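Local coordinates for protein putative polyketide cyclase (Silicibacter sp. TM1040, PDB 3F8H) that is of unknown function but, as a putative polyketide cyclase with a SnoaL-like domain, may bind or cyclise a small organic substrate in its pocket, at residues A25-A30 with A41-D46. Residues are numbered along the deposited sequence; the frame is centred on the assembly and turned at random.
Sequences ARYFDA and ACLSED
Cys-42 packs its sulfur against the helix at Arg-26 and Tyr-27. Its SG lies 3.6 Å from the backbone N of Tyr-27 and 3.9 Å from Tyr-27 CB, so the thiol rests on the helix backbone as well as on side chains. The CB of Cys-42 meets the Tyr-27 ring at its edge, near the ring plane. With CG anti to the backbone N (chi1 171°), the Tyr-27 ring swings alongside the 41-46 segment and on to Leu-43. There CE1 of Tyr-27 touches the CD2 methyl of Leu-43 at 4.0 Å, the two side chains crossing at a slant. Tyr-27, Cys-42 and Leu-43 are all buried. Phe-63 of helix 60-73 and Ile-132 of strand 131-139 each touch both Tyr-27 and Leu-43, which extends this apolar patch.

The Arg-26 side is looser and open to solvent. The Arg-26 side chain bends at chi3 (-69°). In one of its two modelled conformers, Arg-26 NH1 comes 3.6 Å from Cys-42 SG, at an oblique angle to the guanidinium plane. In that conformer a water bridges the same NH1 to segment 41-46. It accepts from NH1 of Arg-26 at 3.2 Å, in the guanidinium plane, and donates to the carbonyl O of Ala-41, at a doubtfully short distance. No direct hydrogen bond joins the segments; apolar packing carries the contact, and the water adds an indirect link at its open side.

The Tyr-27 OH hydrogen-bonds a bound 2-methyl-2,4-pentanediol, probably from the crystallisation liquor, which may mark a pocket beside this packing. Backbone hydrogen bonds between Ile-132 and both Cys-42 and Ser-44 tie segment 41-46 to the sheet. The arrangement is consistent with the SnoaL-like alpha+beta fold, in which N-terminal helices pack against a curved mixed sheet around a central pocket.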
loop_
_atom_site.group_PDB
_atom_site.type_symbol
_atom_site.label_atom_id
_atom_site.label_comp_id
_atom_site.label_asym_id
_atom_site.label_seq_id
_atom_site.Cartn_x
_atom_site.Cartn_y
_atom_site.Cartn_z
ATOM N N ALA A 25 -15.456 -3.091 -3.985
ATOM C CA ALA A 25 -15.811 -4.513 -3.987
ATOM C C ALA A 25 -16.200 -4.960 -5.404
ATOM O O ALA A 25 -15.760 -5.991 -5.889
ATOM C CB ALA A 25 -16.983 -4.810 -3.011
ATOM N N ARG A 26 -16.991 -4.147 -6.082
ATOM C CA ARG A 26 -17.420 -4.491 -7.441
ATOM C C ARG A 26 -16.228 -4.571 -8.377
ATOM O O ARG A 26 -16.122 -5.489 -9.193
ATOM C CB ARG A 26 -18.469 -3.524 -7.980
ATOM C CG ARG A 26 -19.824 -3.740 -7.330
ATOM C CD ARG A 26 -20.927 -2.995 -8.055
ATOM N NE ARG A 26 -20.793 -1.564 -7.873
ATOM C CZ ARG A 26 -20.400 -0.723 -8.813
ATOM N NH1 ARG A 26 -20.160 -1.149 -10.048
ATOM N NH2 ARG A 26 -20.326 0.545 -8.516
ATOM N N TYR A 27 -15.316 -3.637 -8.189
ATOM C CA TYR A 27 -14.118 -3.542 -8.986
ATOM C C TYR A 27 -13.270 -4.804 -8.873
ATOM O O TYR A 27 -12.845 -5.389 -9.872
ATOM C CB TYR A 27 -13.317 -2.308 -8.597
ATOM C CG TYR A 27 -11.956 -2.186 -9.200
ATOM C CD1 TYR A 27 -11.782 -1.607 -10.446
ATOM C CD2 TYR A 27 -10.810 -2.610 -8.502
ATOM C CE1 TYR A 27 -10.521 -1.448 -10.984
ATOM C CE2 TYR A 27 -9.555 -2.495 -9.046
ATOM C CZ TYR A 27 -9.402 -1.892 -10.293
ATOM O OH TYR A 27 -8.155 -1.743 -10.888
ATOM N N PHE A 28 -13.044 -5.240 -7.647
ATOM C CA PHE A 28 -12.228 -6.444 -7.424
ATOM C C PHE A 28 -12.940 -7.721 -7.779
ATOM O O PHE A 28 -12.317 -8.677 -8.226
ATOM C CB PHE A 28 -11.719 -6.504 -6.009
ATOM C CG PHE A 28 -10.608 -5.523 -5.740
ATOM C CD1 PHE A 28 -9.448 -5.548 -6.488
ATOM C CD2 PHE A 28 -10.703 -4.615 -4.716
ATOM C CE1 PHE A 28 -8.395 -4.668 -6.225
ATOM C CE2 PHE A 28 -9.645 -3.732 -4.466
ATOM C CZ PHE A 28 -8.510 -3.768 -5.230
ATOM N N ASP A 29 -14.249 -7.731 -7.559
ATOM C CA ASP A 29 -15.080 -8.869 -7.954
ATOM C C ASP A 29 -15.016 -9.036 -9.473
ATOM O O ASP A 29 -14.920 -10.152 -9.995
ATOM C CB ASP A 29 -16.554 -8.708 -7.544
ATOM C CG ASP A 29 -16.802 -9.023 -6.091
ATOM O OD1 ASP A 29 -15.930 -9.653 -5.454
ATOM O OD2 ASP A 29 -17.894 -8.649 -5.599
ATOM N N ALA A 30 -15.063 -7.921 -10.185
ATOM C CA ALA A 30 -15.000 -7.961 -11.679
ATOM C C ALA A 30 -13.628 -8.514 -12.112
ATOM O O ALA A 30 -13.510 -9.371 -12.985
ATOM C CB ALA A 30 -15.259 -6.555 -12.295
ATOM N N ALA A 41 -16.439 -0.027 -15.671
ATOM C CA ALA A 41 -17.701 0.578 -15.256
ATOM C C ALA A 41 -17.604 1.249 -13.850
ATOM O O ALA A 41 -18.409 2.107 -13.468
ATOM C CB ALA A 41 -18.853 -0.495 -15.294
ATOM N N CYS A 42 -16.604 0.837 -13.100
ATOM C CA CYS A 42 -16.363 1.357 -11.745
ATOM C C CYS A 42 -15.539 2.634 -11.739
ATOM O O CYS A 42 -15.357 3.288 -10.705
ATOM C CB CYS A 42 -15.587 0.334 -10.925
ATOM S SG CYS A 42 -16.558 -1.081 -10.469
ATOM N N LEU A 43 -15.021 2.970 -12.910
ATOM C CA LEU A 43 -14.128 4.108 -13.053
ATOM C C LEU A 43 -14.718 5.346 -13.688
ATOM O O LEU A 43 -15.561 5.271 -14.574
ATOM C CB LEU A 43 -12.926 3.714 -13.919
ATOM C CG LEU A 43 -12.264 2.379 -13.636
ATOM C CD1 LEU A 43 -11.166 2.194 -14.626
ATOM C CD2 LEU A 43 -11.711 2.225 -12.173
ATOM N N SER A 44 -14.189 6.490 -13.263
ATOM C CA SER A 44 -14.535 7.771 -13.897
ATOM C C SER A 44 -13.784 7.920 -15.228
ATOM O O SER A 44 -12.761 7.285 -15.465
ATOM C CB SER A 44 -14.191 8.977 -13.004
ATOM O OG SER A 44 -12.794 9.107 -12.867
ATOM N N GLU A 45 -14.333 8.779 -16.085
ATOM C CA GLU A 45 -13.765 9.041 -17.403
ATOM C C GLU A 45 -12.383 9.631 -17.263
ATOM O O GLU A 45 -11.524 9.492 -18.125
ATOM C CB GLU A 45 -14.666 9.985 -18.204
ATOM C CG GLU A 45 -15.975 9.353 -18.652
ATOM C CD GLU A 45 -15.776 8.390 -19.803
ATOM O OE1 GLU A 45 -14.607 8.147 -20.158
ATOM O OE2 GLU A 45 -16.782 7.914 -20.383
ATOM N N ASP A 46 -12.157 10.275 -16.138
ATOM C CA ASP A 46 -10.847 10.936 -15.877
ATOM C C ASP A 46 -9.942 10.169 -14.894
ATOM O O ASP A 46 -8.978 10.673 -14.317
ATOM C CB ASP A 46 -11.068 12.354 -15.438
ATOM C CG ASP A 46 -11.835 12.455 -14.145
ATOM O OD1 ASP A 46 -12.463 11.460 -13.723
ATOM O OD2 ASP A 46 -11.812 13.550 -13.566
HETATM O O HOH W 1 -19.998 1.652 -11.605
#